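Carbonic anhydrase (Coccomyxa sp. PA, PDB 3UCJ) probably catalyses the reversible hydration of carbon dioxide to hydrogencarbonate, using one zinc ion bound in each subunit. Local coordinates at residues A[99-104]-A[184-189]; A[157-162]-A[197-202]; A[66-71]-A[80-85]. One frame throughout, in Å; residues are numbered along the deposited sequence.

Contact 1: A[99-104]-A[184-189]. With ZN (zinc ion), chain C.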
ATOM      1  N   LEU A  99      13.895 -17.641  -5.622  1.00 28.24           N
ATOM      2  CA  LEU A  99      13.255 -18.813  -5.093  1.00 29.02           C
ATOM      3  C   LEU A  99      11.916 -18.321  -4.498  1.00 29.65           C
ATOM      4  O   LEU A  99      11.940 -17.447  -3.631  1.00 30.39           O
ATOM      5  CB  LEU A  99      14.107 -19.326  -3.967  1.00 29.00           C
ATOM      6  CG  LEU A  99      15.600 -19.697  -4.250  1.00 31.81           C
ATOM      7  CD1 LEU A  99      16.335 -20.045  -2.963  1.00 31.57           C
ATOM      8  CD2 LEU A  99      15.556 -20.844  -5.303  1.00 36.70           C
ATOM      9  N   VAL A 100      10.785 -18.850  -4.983  1.00 28.68           N
ATOM     10  CA  VAL A 100       9.487 -18.502  -4.420  1.00 29.53           C
ATOM     11  C   VAL A 100       9.102 -19.722  -3.679  1.00 29.00           C
ATOM     12  O   VAL A 100       8.773 -20.745  -4.301  1.00 29.65           O
ATOM     13  CB  VAL A 100       8.499 -18.205  -5.575  1.00 29.26           C
ATOM     14  CG1 VAL A 100       6.992 -17.883  -5.034  1.00 30.66           C
ATOM     15  CG2 VAL A 100       9.030 -17.060  -6.426  1.00 28.27           C
ATOM     16  N   CYS A 101       9.070 -19.589  -2.384  1.00 29.55           N
ATOM     17  CA  CYS A 101       8.914 -20.754  -1.541  1.00 30.91           C
ATOM     18  C   CYS A 101       7.629 -20.719  -0.760  1.00 30.94           C
ATOM     19  O   CYS A 101       7.484 -19.848   0.097  1.00 31.99           O
ATOM     20  CB  CYS A 101      10.102 -20.821  -0.570  1.00 30.00           C
ATOM     21  SG  CYS A 101      10.110 -22.421   0.333  1.00 36.25           S
ATOM     22  N   GLY A 102       6.704 -21.655  -1.002  1.00 29.72           N
ATOM     23  CA  GLY A 102       5.611 -21.794  -0.019  1.00 29.17           C
ATOM     24  C   GLY A 102       5.945 -22.901   0.982  1.00 30.70           C
ATOM     25  O   GLY A 102       7.018 -23.523   0.895  1.00 32.24           O
ATOM     26  N   HIS A 103       5.029 -23.193   1.894  1.00 31.02           N
ATOM     27  CA  HIS A 103       5.289 -24.316   2.820  1.00 31.36           C
ATOM     28  C   HIS A 103       3.971 -25.022   3.226  1.00 32.13           C
ATOM     29  O   HIS A 103       2.911 -24.387   3.427  1.00 29.57           O
ATOM     30  CB  HIS A 103       6.028 -23.849   4.073  1.00 32.06           C
ATOM     31  CG  HIS A 103       5.202 -22.985   4.968  1.00 29.84           C
ATOM     32  ND1 HIS A 103       4.567 -23.438   6.112  1.00 31.62           N
ATOM     33  CD2 HIS A 103       4.899 -21.662   4.875  1.00 30.32           C
ATOM     34  CE1 HIS A 103       3.946 -22.420   6.702  1.00 31.33           C
ATOM     35  NE2 HIS A 103       4.138 -21.336   5.973  1.00 27.38           N
ATOM     36  N   TYR A 104       4.021 -26.367   3.424  1.00 32.88           N
ATOM     37  CA  TYR A 104       2.822 -27.077   3.937  1.00 32.96           C
ATOM     38  C   TYR A 104       2.539 -26.644   5.334  1.00 32.14           C
ATOM     39  O   TYR A 104       3.424 -26.139   6.034  1.00 32.16           O
ATOM     40  CB  TYR A 104       3.063 -28.622   3.847  1.00 32.45           C
ATOM     41  CG  TYR A 104       3.168 -29.017   2.389  1.00 33.13           C
ATOM     42  CD1 TYR A 104       4.362 -29.498   1.861  1.00 32.66           C
ATOM     43  CD2 TYR A 104       2.073 -28.836   1.511  1.00 34.01           C
ATOM     44  CE1 TYR A 104       4.452 -29.898   0.556  1.00 33.82           C
ATOM     45  CE2 TYR A 104       2.158 -29.211   0.182  1.00 33.78           C
ATOM     46  CZ  TYR A 104       3.373 -29.721  -0.290  1.00 34.81           C
ATOM     47  OH  TYR A 104       3.479 -30.081  -1.568  1.00 34.22           O
ATOM     48  N   HIS A 184      12.055 -19.940  -9.512  1.00 31.77           N
ATOM     49  CA  HIS A 184      11.816 -21.296  -9.011  1.00 32.68           C
ATOM     50  C   HIS A 184      10.650 -21.417  -8.083  1.00 33.41           C
ATOM     51  O   HIS A 184      10.606 -20.692  -7.049  1.00 33.59           O
ATOM     52  CB  HIS A 184      13.064 -21.749  -8.287  1.00 31.23           C
ATOM     53  CG  HIS A 184      14.310 -21.550  -9.111  1.00 37.70           C
ATOM     54  ND1 HIS A 184      14.831 -22.539  -9.927  1.00 36.80           N
ATOM     55  CD2 HIS A 184      15.062 -20.439  -9.332  1.00 33.79           C
ATOM     56  CE1 HIS A 184      15.898 -22.074 -10.554  1.00 37.73           C
ATOM     57  NE2 HIS A 184      16.054 -20.800 -10.229  1.00 38.56           N
ATOM     58  N   GLY A 185       9.706 -22.300  -8.412  1.00 31.09           N
ATOM     59  CA  GLY A 185       8.651 -22.594  -7.483  1.00 32.76           C
ATOM     60  C   GLY A 185       9.000 -23.743  -6.587  1.00 32.47           C
ATOM     61  O   GLY A 185       9.172 -24.870  -7.089  1.00 36.04           O
ATOM     62  N   ILE A 186       9.150 -23.525  -5.288  1.00 32.98           N
ATOM     63  CA  ILE A 186       9.482 -24.604  -4.369  1.00 32.40           C
ATOM     64  C   ILE A 186       8.559 -24.591  -3.155  1.00 34.44           C
ATOM     65  O   ILE A 186       7.805 -23.587  -2.900  1.00 32.88           O
ATOM     66  CB  ILE A 186      10.950 -24.509  -3.900  1.00 33.96           C
ATOM     67  CG1 ILE A 186      11.250 -23.103  -3.285  1.00 32.69           C
ATOM     68  CG2 ILE A 186      11.873 -24.707  -5.036  1.00 32.66           C
ATOM     69  CD1 ILE A 186      12.618 -23.059  -2.477  1.00 32.48           C
ATOM     70  N   VAL A 187       8.570 -25.694  -2.404  1.00 32.26           N
ATOM     71  CA  VAL A 187       7.694 -25.799  -1.239  1.00 33.67           C
ATOM     72  C   VAL A 187       8.454 -26.531  -0.101  1.00 34.04           C
ATOM     73  O   VAL A 187       9.273 -27.429  -0.388  1.00 35.56           O
ATOM     74  CB  VAL A 187       6.358 -26.507  -1.618  1.00 32.87           C
ATOM     75  CG1 VAL A 187       6.631 -27.986  -2.065  1.00 35.52           C
ATOM     76  CG2 VAL A 187       5.430 -26.436  -0.460  1.00 34.70           C
ATOM     77  N   TYR A 188       8.287 -26.108   1.137  1.00 32.08           N
ATOM     78  CA  TYR A 188       8.956 -26.697   2.264  1.00 34.11           C
ATOM     79  C   TYR A 188       7.978 -27.407   3.203  1.00 34.43           C
ATOM     80  O   TYR A 188       6.873 -26.919   3.431  1.00 35.12           O
ATOM     81  CB  TYR A 188       9.640 -25.566   3.010  1.00 32.13           C
ATOM     82  CG  TYR A 188      10.326 -25.882   4.278  1.00 33.56           C
ATOM     83  CD1 TYR A 188      11.597 -26.478   4.274  1.00 35.27           C
ATOM     84  CD2 TYR A 188       9.745 -25.579   5.497  1.00 33.25           C
ATOM     85  CE1 TYR A 188      12.270 -26.728   5.408  1.00 36.08           C
ATOM     86  CE2 TYR A 188      10.418 -25.832   6.668  1.00 35.52           C
ATOM     87  CZ  TYR A 188      11.697 -26.428   6.598  1.00 37.12           C
ATOM     88  OH  TYR A 188      12.387 -26.674   7.718  1.00 40.51           O
ATOM     89  N   THR A 189       8.430 -28.490   3.830  1.00 34.70           N
ATOM     90  CA  THR A 189       7.594 -29.219   4.835  1.00 36.18           C
ATOM     91  C   THR A 189       8.129 -28.998   6.240  1.00 37.35           C
ATOM     92  O   THR A 189       9.220 -29.472   6.555  1.00 40.82           O
ATOM     93  CB  THR A 189       7.507 -30.723   4.505  1.00 35.84           C
ATOM     94  OG1 THR A 189       7.009 -30.839   3.173  1.00 37.17           O
ATOM     95  CG2 THR A 189       6.552 -31.417   5.489  1.00 36.28           C
TER
HETATM   96 ZN    ZN C 228       2.876 -19.679   6.117  1.00 30.46          ZN
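Val100 N gives the shortest hydrogen bond between the two segments, 2.8 Å to His184 O and almost straight at 170°. Four more follow in turn: Ile186 N to Val100 O, Gly102 N to Ile186 O, Tyr188 N to Gly102 O and Tyr104 N to Tyr188 O. Tyr188 O also meets His103 CA at 3.1 Å in a CA-H...O contact. This is the parallel pairing of strands 97-103 and 182-189 within the mixed sheet of the beta-class carbonic anhydrase fold. Cys101 CB lies 3.7 Å from Ile186 CG1 on the face they share. His103 CG sits between its backbone N and carbonyl carbon (chi1 69°), taking the imidazole off the neighbouring strand and NE2 to the zinc at 2.1 Å; Cys47, Cys106 and the inhibitor complete the site. His103 ND1 gives a bent bond of 2.9 Å to Tyr104 O from above the carbonyl plane, which with the zinc bond probably limits the turning of the ring. Just past the end of strand 97-103 the Tyr104 ring turns back over the partner strand, with Val187 CG2 over one face in a CH-pi contact and Thr189 OG1 3.2 Å from CD1 at the edge. The phenol OH bonds to Glu155 and Lys196.

Contact 2: A[157-162]-A[197-202]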
ATOM      1  N   ASN A 157      -0.888 -21.683  -4.574  1.00 28.62           N
ATOM      2  CA  ASN A 157      -0.398 -20.352  -4.184  1.00 28.44           C
ATOM      3  C   ASN A 157       1.058 -20.196  -4.688  1.00 28.65           C
ATOM      4  O   ASN A 157       1.415 -19.168  -5.351  1.00 27.22           O
ATOM      5  CB  ASN A 157      -0.507 -20.146  -2.696  1.00 28.54           C
ATOM      6  CG  ASN A 157      -0.150 -18.678  -2.309  1.00 28.23           C
ATOM      7  OD1 ASN A 157      -0.675 -17.731  -2.913  1.00 28.14           O
ATOM      8  ND2 ASN A 157       0.778 -18.537  -1.392  1.00 26.30           N
ATOM      9  N   VAL A 158       1.900 -21.197  -4.431  1.00 27.76           N
ATOM     10  CA  VAL A 158       3.268 -21.145  -5.042  1.00 28.46           C
ATOM     11  C   VAL A 158       3.197 -20.855  -6.545  1.00 30.29           C
ATOM     12  O   VAL A 158       3.910 -19.957  -7.087  1.00 28.24           O
ATOM     13  CB  VAL A 158       4.106 -22.440  -4.757  1.00 28.84           C
ATOM     14  CG1 VAL A 158       5.477 -22.368  -5.514  1.00 25.73           C
ATOM     15  CG2 VAL A 158       4.338 -22.582  -3.252  1.00 27.15           C
ATOM     16  N   GLU A 159       2.416 -21.658  -7.295  1.00 30.29           N
ATOM     17  CA  GLU A 159       2.366 -21.424  -8.719  1.00 31.39           C
ATOM     18  C   GLU A 159       1.951 -20.021  -9.076  1.00 29.99           C
ATOM     19  O   GLU A 159       2.480 -19.429 -10.031  1.00 28.99           O
ATOM     20  CB  GLU A 159       1.439 -22.452  -9.471  1.00 31.64           C
ATOM     21  CG  GLU A 159       1.589 -22.144 -10.992  1.00 44.01           C
ATOM     22  CD  GLU A 159       0.991 -23.163 -11.974  1.00 51.90           C
ATOM     23  OE1 GLU A 159       0.408 -24.182 -11.493  1.00 55.04           O
ATOM     24  OE2 GLU A 159       1.065 -22.866 -13.200  1.00 46.29           O
ATOM     25  N   ALA A 160       0.938 -19.474  -8.385  1.00 27.46           N
ATOM     26  CA  ALA A 160       0.473 -18.148  -8.731  1.00 27.28           C
ATOM     27  C   ALA A 160       1.575 -17.127  -8.406  1.00 26.15           C
ATOM     28  O   ALA A 160       1.706 -16.153  -9.144  1.00 27.66           O
ATOM     29  CB  ALA A 160      -0.760 -17.820  -7.855  1.00 27.78           C
ATOM     30  N   GLN A 161       2.317 -17.339  -7.306  1.00 27.71           N
ATOM     31  CA  GLN A 161       3.297 -16.323  -6.887  1.00 28.97           C
ATOM     32  C   GLN A 161       4.498 -16.428  -7.829  1.00 28.29           C
ATOM     33  O   GLN A 161       5.106 -15.407  -8.173  1.00 27.85           O
ATOM     34  CB  GLN A 161       3.700 -16.411  -5.396  1.00 28.28           C
ATOM     35  CG  GLN A 161       2.477 -16.310  -4.440  1.00 28.32           C
ATOM     36  CD  GLN A 161       1.478 -15.160  -4.788  1.00 32.21           C
ATOM     37  OE1 GLN A 161       1.901 -14.044  -5.188  1.00 28.04           O
ATOM     38  NE2 GLN A 161       0.108 -15.447  -4.656  1.00 24.60           N
ATOM     39  N   VAL A 162       4.766 -17.622  -8.339  1.00 27.76           N
ATOM     40  CA  VAL A 162       5.799 -17.718  -9.406  1.00 27.14           C
ATOM     41  C   VAL A 162       5.393 -16.964 -10.609  1.00 27.26           C
ATOM     42  O   VAL A 162       6.227 -16.188 -11.206  1.00 27.92           O
ATOM     43  CB  VAL A 162       6.136 -19.214  -9.765  1.00 28.79           C
ATOM     44  CG1 VAL A 162       6.907 -19.295 -11.116  1.00 29.98           C
ATOM     45  CG2 VAL A 162       6.892 -19.803  -8.624  1.00 28.67           C
ATOM     46  N   GLU A 197      10.881 -29.361  -5.235  1.00 40.86           N
ATOM     47  CA  GLU A 197      10.709 -28.537  -6.404  1.00 41.00           C
ATOM     48  C   GLU A 197       9.343 -28.748  -7.064  1.00 41.79           C
ATOM     49  O   GLU A 197       9.070 -29.814  -7.666  1.00 40.31           O
ATOM     50  CB  GLU A 197      11.878 -28.730  -7.388  1.00 41.76           C
ATOM     51  CG  GLU A 197      11.863 -27.875  -8.654  1.00 42.40           C
ATOM     52  CD  GLU A 197      13.070 -28.156  -9.552  1.00 53.12           C
ATOM     53  OE1 GLU A 197      13.431 -29.349  -9.655  1.00 57.47           O
ATOM     54  OE2 GLU A 197      13.690 -27.238 -10.133  1.00 47.58           O
ATOM     55  N   LEU A 198       8.478 -27.732  -6.987  1.00 38.45           N
ATOM     56  CA  LEU A 198       7.168 -27.784  -7.644  1.00 39.00           C
ATOM     57  C   LEU A 198       7.169 -27.407  -9.082  1.00 38.81           C
ATOM     58  O   LEU A 198       6.383 -27.951  -9.868  1.00 39.76           O
ATOM     59  CB  LEU A 198       6.197 -26.829  -6.943  1.00 38.06           C
ATOM     60  CG  LEU A 198       5.084 -27.304  -6.045  1.00 43.95           C
ATOM     61  CD1 LEU A 198       5.209 -28.775  -5.411  1.00 47.28           C
ATOM     62  CD2 LEU A 198       4.669 -26.182  -5.007  1.00 43.33           C
ATOM     63  N   ILE A 199       7.960 -26.405  -9.451  1.00 37.19           N
ATOM     64  CA  ILE A 199       8.027 -26.006 -10.821  1.00 37.01           C
ATOM     65  C   ILE A 199       9.500 -25.916 -11.224  1.00 39.61           C
ATOM     66  O   ILE A 199      10.307 -25.359 -10.471  1.00 37.68           O
ATOM     67  CB  ILE A 199       7.363 -24.619 -11.082  1.00 37.51           C
ATOM     68  CG1 ILE A 199       5.951 -24.528 -10.442  1.00 38.44           C
ATOM     69  CG2 ILE A 199       7.347 -24.356 -12.571  1.00 35.06           C
ATOM     70  CD1 ILE A 199       5.404 -23.110 -10.525  1.00 35.54           C
ATOM     71  N   LYS A 200       9.833 -26.417 -12.436  1.00 41.00           N
ATOM     72  CA  LYS A 200      11.234 -26.491 -12.817  1.00 42.17           C
ATOM     73  C   LYS A 200      11.679 -25.051 -13.109  1.00 41.24           C
ATOM     74  O   LYS A 200      10.820 -24.134 -13.141  1.00 40.12           O
ATOM     75  CB  LYS A 200      11.425 -27.421 -14.040  1.00 44.05           C
ATOM     76  CG  LYS A 200      11.729 -28.863 -13.629  1.00 50.29           C
ATOM     77  CD  LYS A 200      10.448 -29.628 -13.390  1.00 60.57           C
ATOM     78  CE  LYS A 200       9.851 -30.280 -14.714  1.00 67.99           C
ATOM     79  NZ  LYS A 200       9.924 -31.820 -14.694  1.00 70.30           N
ATOM     80  N   PRO A 201      12.988 -24.818 -13.293  1.00 40.92           N
ATOM     81  CA  PRO A 201      13.441 -23.442 -13.467  1.00 38.93           C
ATOM     82  C   PRO A 201      12.805 -22.754 -14.665  1.00 39.89           C
ATOM     83  O   PRO A 201      12.620 -23.404 -15.731  1.00 40.03           O
ATOM     84  CB  PRO A 201      14.952 -23.616 -13.673  1.00 39.92           C
ATOM     85  CG  PRO A 201      15.293 -24.842 -12.874  1.00 38.44           C
ATOM     86  CD  PRO A 201      14.142 -25.754 -13.131  1.00 41.73           C
ATOM     87  N   ILE A 202      12.480 -21.443 -14.526  1.00 36.30           N
ATOM     88  CA  ILE A 202      11.929 -20.618 -15.577  1.00 35.53           C
ATOM     89  C   ILE A 202      12.949 -19.542 -15.807  1.00 36.71           C
ATOM     90  O   ILE A 202      13.238 -18.752 -14.874  1.00 36.21           O
ATOM     91  CB  ILE A 202      10.551 -19.961 -15.181  1.00 33.46           C
ATOM     92  CG1 ILE A 202       9.486 -21.073 -15.042  1.00 35.45           C
ATOM     93  CG2 ILE A 202      10.101 -18.962 -16.284  1.00 33.42           C
ATOM     94  CD1 ILE A 202       8.253 -20.786 -14.258  1.00 34.92           C
TER
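Val162 and Ile199 meet through apolar groups alone, reaching toward each other tip to tip, with CD1 of the isoleucine 4.0 Å from CB of the valine. The Ile199 side chain also crosses that of Glu159 at about a right angle, its CD1 3.9 Å from Glu159 CA, so one methyl fills the angle between two positions on the helix. It gets there because CG1 of Ile199 stands anti to the carbonyl carbon (chi1 -49°) and CD1 prolongs the chain in extended form. On one side of this central contact, Leu198 CD2 rests against Val158, 3.8 Å from its CB and nearly as close to both of its methyls. On the other, Ile202 CD1 touches Val162 CG1 at 3.7 Å.

Polar bonds stay within the helix or leave for other parts of the chain; none joins the two segments. Gln161 NE2 donates to Asn157 OD1 at 3.0 Å, one helical turn back, from above the carbonyl plane. Their remaining amide atoms hold the loop that follows strand 65-70: Asn157 ND2 bonds to Gly72 O and Gln161 OE1 to Val75 N. Glu159 OE2 takes the backbone N of Arg213.

Where strand 194-202 turns a corner at Leu198 and Ile199, helix 146-167 thus packs by its valines against the last strand of the sheet, the layering of helix on sheet that marks an alpha/beta fold.

Contact 3: A[66-71]-A[80-85]; sequences FVQRNV and LNCMSC. With AZM (5-acetamido-1,3,4-thiadiazole-2-sulfonamide), chain D.
Gln68 spans the gap between strand 65-70 and helix 80-92, the first half of a beta-alpha-beta crossover leading on to strand 97-103; segments 66-70 and 80-85 run nearly antiparallel. Gln68 CB lies 3.8 Å from Cys85 SG. Gln68 CG, roughly anti to the backbone N (chi1 151°), then passes Cys82 SG at 4.1 Å, and a bend at the next torsion (chi2 83°) lays the amide along the start of the helix. At the tip, Gln68 NE2 donates to Asn81 OD1 at 2.9 Å in a fairly straight bond; the acceptor lies close to the plane of the glutamine amide, while the two amide planes stand 75° apart. Gln68 NE2 also passes 3.6 Å from Cys85 SG. Gln68 OE1, resting 3.7 Å from Cys82 CB, receives Asn70 ND2 at 2.9 Å in its carbonyl plane, on a lone pair, and is gripped a second time by Asn81 of a neighbouring subunit. With two donors on OE1 and an acceptor for NE2, the turn of the buried amide is fixed. A leucine in place of Gln68 would probably deprive Asn81 OD1 of its donor and Asn70 ND2 of one acceptor, and break the link made by OE1 to the neighbouring subunit.

Toward the start of the strand the contact is looser and without hydrogen bonds: Phe66 CE2 approaches Cys85 CB at 4.3 Å, and its ring also packs on Tyr88 and Thr89 of the same helix while touching a second acetazolamide. Just past the strand, Val71 belongs to the pocket of the inhibitor, its CG1 methyl 3.8 Å from the thiadiazole sulfur S2.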
ATOM      1  N   PHE A  66      19.347 -13.039  -0.160  1.00 26.48           N
ATOM      2  CA  PHE A  66      18.584 -11.863   0.181  1.00 27.67           C
ATOM      3  C   PHE A  66      17.149 -12.339   0.400  1.00 27.17           C
ATOM      4  O   PHE A  66      16.671 -13.125  -0.347  1.00 27.18           O
ATOM      5  CB  PHE A  66      18.639 -10.915  -0.989  1.00 25.56           C
ATOM      6  CG  PHE A  66      18.341  -9.485  -0.669  1.00 27.12           C
ATOM      7  CD1 PHE A  66      19.349  -8.587  -0.455  1.00 26.75           C
ATOM      8  CD2 PHE A  66      17.067  -9.025  -0.680  1.00 28.61           C
ATOM      9  CE1 PHE A  66      19.093  -7.295  -0.235  1.00 26.77           C
ATOM     10  CE2 PHE A  66      16.806  -7.732  -0.445  1.00 27.50           C
ATOM     11  CZ  PHE A  66      17.813  -6.854  -0.225  1.00 27.79           C
ATOM     12  N   VAL A  67      16.477 -11.827   1.419  1.00 27.33           N
ATOM     13  CA  VAL A  67      15.211 -12.382   1.848  1.00 27.81           C
ATOM     14  C   VAL A  67      14.040 -11.407   2.039  1.00 26.13           C
ATOM     15  O   VAL A  67      14.169 -10.437   2.698  1.00 26.05           O
ATOM     16  CB  VAL A  67      15.401 -13.156   3.141  1.00 26.85           C
ATOM     17  CG1 VAL A  67      14.099 -13.595   3.679  1.00 29.27           C
ATOM     18  CG2 VAL A  67      16.320 -14.331   2.925  1.00 28.18           C
ATOM     19  N   GLN A  68      12.920 -11.720   1.414  1.00 24.81           N
ATOM     20  CA  GLN A  68      11.627 -11.155   1.731  1.00 22.61           C
ATOM     21  C   GLN A  68      10.765 -12.234   2.385  1.00 22.77           C
ATOM     22  O   GLN A  68      10.647 -13.290   1.857  1.00 21.66           O
ATOM     23  CB  GLN A  68      10.948 -10.626   0.483  1.00 23.96           C
ATOM     24  CG  GLN A  68       9.447 -10.634   0.489  1.00 26.32           C
ATOM     25  CD  GLN A  68       8.808  -9.456   1.189  1.00 25.48           C
ATOM     26  OE1 GLN A  68       7.624  -9.392   1.296  1.00 25.56           O
ATOM     27  NE2 GLN A  68       9.592  -8.534   1.619  1.00 24.46           N
ATOM     28  N   ARG A  69      10.163 -11.940   3.528  1.00 24.60           N
ATOM     29  CA  ARG A  69       9.286 -12.963   4.118  1.00 24.43           C
ATOM     30  C   ARG A  69       8.052 -12.202   4.601  1.00 24.21           C
ATOM     31  O   ARG A  69       8.178 -11.157   5.200  1.00 24.69           O
ATOM     32  CB  ARG A  69       9.976 -13.621   5.338  1.00 24.78           C
ATOM     33  CG  ARG A  69      10.946 -14.752   4.846  1.00 26.61           C
ATOM     34  CD  ARG A  69      11.688 -15.263   6.083  1.00 23.76           C
ATOM     35  NE  ARG A  69      10.812 -16.014   7.028  1.00 27.51           N
ATOM     36  CZ  ARG A  69      11.262 -16.669   8.083  1.00 29.97           C
ATOM     37  NH1 ARG A  69      12.578 -16.677   8.416  1.00 25.58           N
ATOM     38  NH2 ARG A  69      10.402 -17.261   8.852  1.00 28.34           N
ATOM     39  N   ASN A  70       6.899 -12.703   4.171  1.00 22.77           N
ATOM     40  CA  ASN A  70       5.619 -12.063   4.601  1.00 23.97           C
ATOM     41  C   ASN A  70       4.596 -13.172   4.822  1.00 25.77           C
ATOM     42  O   ASN A  70       4.850 -14.342   4.496  1.00 25.47           O
ATOM     43  CB  ASN A  70       5.156 -11.046   3.496  1.00 24.27           C
ATOM     44  CG  ASN A  70       4.810 -11.736   2.159  1.00 27.57           C
ATOM     45  OD1 ASN A  70       3.925 -12.608   2.058  1.00 24.86           O
ATOM     46  ND2 ASN A  70       5.469 -11.292   1.090  1.00 24.80           N
ATOM     47  N   VAL A  71       3.453 -12.814   5.391  1.00 25.02           N
ATOM     48  CA  VAL A  71       2.418 -13.856   5.624  1.00 24.61           C
ATOM     49  C   VAL A  71       1.856 -14.442   4.348  1.00 26.16           C
ATOM     50  O   VAL A  71       1.221 -13.759   3.501  1.00 24.98           O
ATOM     51  CB  VAL A  71       1.263 -13.212   6.537  1.00 23.01           C
ATOM     52  CG1 VAL A  71      -0.021 -14.116   6.440  1.00 24.49           C
ATOM     53  CG2 VAL A  71       1.787 -12.901   7.950  1.00 24.66           C
ATOM     54  N   LEU A  80       4.765  -2.341  -2.341  1.00 22.61           N
ATOM     55  CA  LEU A  80       6.107  -1.717  -2.356  1.00 23.97           C
ATOM     56  C   LEU A  80       7.133  -2.415  -1.486  1.00 23.37           C
ATOM     57  O   LEU A  80       8.335  -2.286  -1.709  1.00 22.31           O
ATOM     58  CB  LEU A  80       6.050  -0.215  -2.077  1.00 21.94           C
ATOM     59  CG  LEU A  80       5.179   0.548  -3.073  1.00 23.53           C
ATOM     60  CD1 LEU A  80       5.161   2.093  -2.603  1.00 21.67           C
ATOM     61  CD2 LEU A  80       5.758   0.371  -4.550  1.00 28.24           C
ATOM     62  N   ASN A  81       6.714  -3.128  -0.431  1.00 21.35           N
ATOM     63  CA  ASN A  81       7.623  -3.856   0.398  1.00 22.74           C
ATOM     64  C   ASN A  81       8.269  -5.029  -0.394  1.00 22.39           C
ATOM     65  O   ASN A  81       9.518  -5.126  -0.571  1.00 23.14           O
ATOM     66  CB  ASN A  81       6.784  -4.422   1.639  1.00 22.48           C
ATOM     67  CG  ASN A  81       7.608  -5.129   2.665  1.00 22.27           C
ATOM     68  OD1 ASN A  81       8.488  -5.956   2.354  1.00 24.92           O
ATOM     69  ND2 ASN A  81       7.183  -4.975   3.981  1.00 18.68           N
ATOM     70  N   CYS A  82       7.444  -5.984  -0.838  1.00 23.35           N
ATOM     71  CA  CYS A  82       8.033  -7.054  -1.673  1.00 23.52           C
ATOM     72  C   CYS A  82       8.667  -6.507  -2.990  1.00 24.87           C
ATOM     73  O   CYS A  82       9.810  -6.963  -3.400  1.00 26.50           O
ATOM     74  CB  CYS A  82       6.910  -8.017  -2.105  1.00 22.77           C
ATOM     75  SG  CYS A  82       7.566  -9.512  -2.969  1.00 28.04           S
ATOM     76  N   MET A  83       8.022  -5.544  -3.613  1.00 23.47           N
ATOM     77  CA  MET A  83       8.565  -5.017  -4.920  1.00 23.86           C
ATOM     78  C   MET A  83       9.942  -4.341  -4.754  1.00 25.41           C
ATOM     79  O   MET A  83      10.817  -4.486  -5.682  1.00 26.37           O
ATOM     80  CB  MET A  83       7.583  -4.092  -5.591  1.00 23.42           C
ATOM     81  CG  MET A  83       6.335  -4.857  -6.147  1.00 22.64           C
ATOM     82  SD  MET A  83       6.869  -5.868  -7.581  1.00 30.92           S
ATOM     83  CE  MET A  83       6.572  -7.509  -6.962  1.00 31.61           C
ATOM     84  N   SER A  84      10.220  -3.687  -3.617  1.00 23.50           N
ATOM     85  CA  SER A  84      11.558  -3.082  -3.327  1.00 26.38           C
ATOM     86  C   SER A  84      12.657  -4.137  -3.169  1.00 27.11           C
ATOM     87  O   SER A  84      13.765  -3.998  -3.675  1.00 25.69           O
ATOM     88  CB  SER A  84      11.485  -2.228  -2.030  1.00 27.17           C
ATOM     89  OG  SER A  84      10.867  -1.087  -2.503  1.00 36.07           O
ATOM     90  N   CYS A  85      12.345  -5.261  -2.546  1.00 25.49           N
ATOM     91  CA  CYS A  85      13.280  -6.357  -2.435  1.00 25.41           C
ATOM     92  C   CYS A  85      13.551  -6.929  -3.822  1.00 26.54           C
ATOM     93  O   CYS A  85      14.759  -7.244  -4.144  1.00 27.10           O
ATOM     94  CB  CYS A  85      12.680  -7.520  -1.629  1.00 26.70           C
ATOM     95  SG  CYS A  85      12.586  -7.163   0.164  1.00 28.15           S
TER
HETATM   96  C1  AZM D 229       0.152 -18.251   9.347  1.00 34.26           C
HETATM   97  C2  AZM D 229      -2.130 -17.604   9.807  1.00 40.41           C
HETATM   98  C3  AZM D 229      -3.871 -16.045   9.329  1.00 46.02           C
HETATM   99  C4  AZM D 229      -5.159 -15.404   9.812  1.00 41.14           C
HETATM  100  N1  AZM D 229       2.096 -19.592   7.891  1.00 26.64           N
HETATM  101  N2  AZM D 229      -1.789 -18.829  10.331  1.00 36.01           N
HETATM  102  N3  AZM D 229      -0.380 -19.240  10.066  1.00 36.51           N
HETATM  103  N4  AZM D 229      -3.491 -17.195   9.891  1.00 34.41           N
HETATM  104  O1  AZM D 229       2.712 -18.174   9.859  1.00 30.25           O
HETATM  105  O2  AZM D 229       1.797 -17.252   7.829  1.00 34.41           O
HETATM  106  O3  AZM D 229      -3.145 -15.528   8.439  1.00 40.38           O
HETATM  107  S1  AZM D 229       1.819 -18.358   8.841  1.00 33.37           S
HETATM  108  S2  AZM D 229      -0.846 -16.817   9.012  1.00 35.65           S

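Overall arrangement
All three contacts belong to one five-stranded mixed sheet, ordered 65-70, 42-47, 97-103, 182-189, 194-202. Contact 3 comes first along the chain, at a strand that is outermost within this chain, and closes before contacts 1 and 2 begin; the segments of these two alternate. Contacts 1 and 2 have centres about 8 Å apart and touch: Gly185 O is 2.9 Å from Leu198 N, a probable hydrogen bond, and Val158 CG2 packs 3.4 Å from Gly102 N. Contact 3 lies about 15 Å from contact 1 and 17 Å from contact 2, centre to centre, without touching either. Helix 146-167 thus backs strand 97-103, which carries zinc-binding His103, and its neighbours, while all three contacts reach the second subunit.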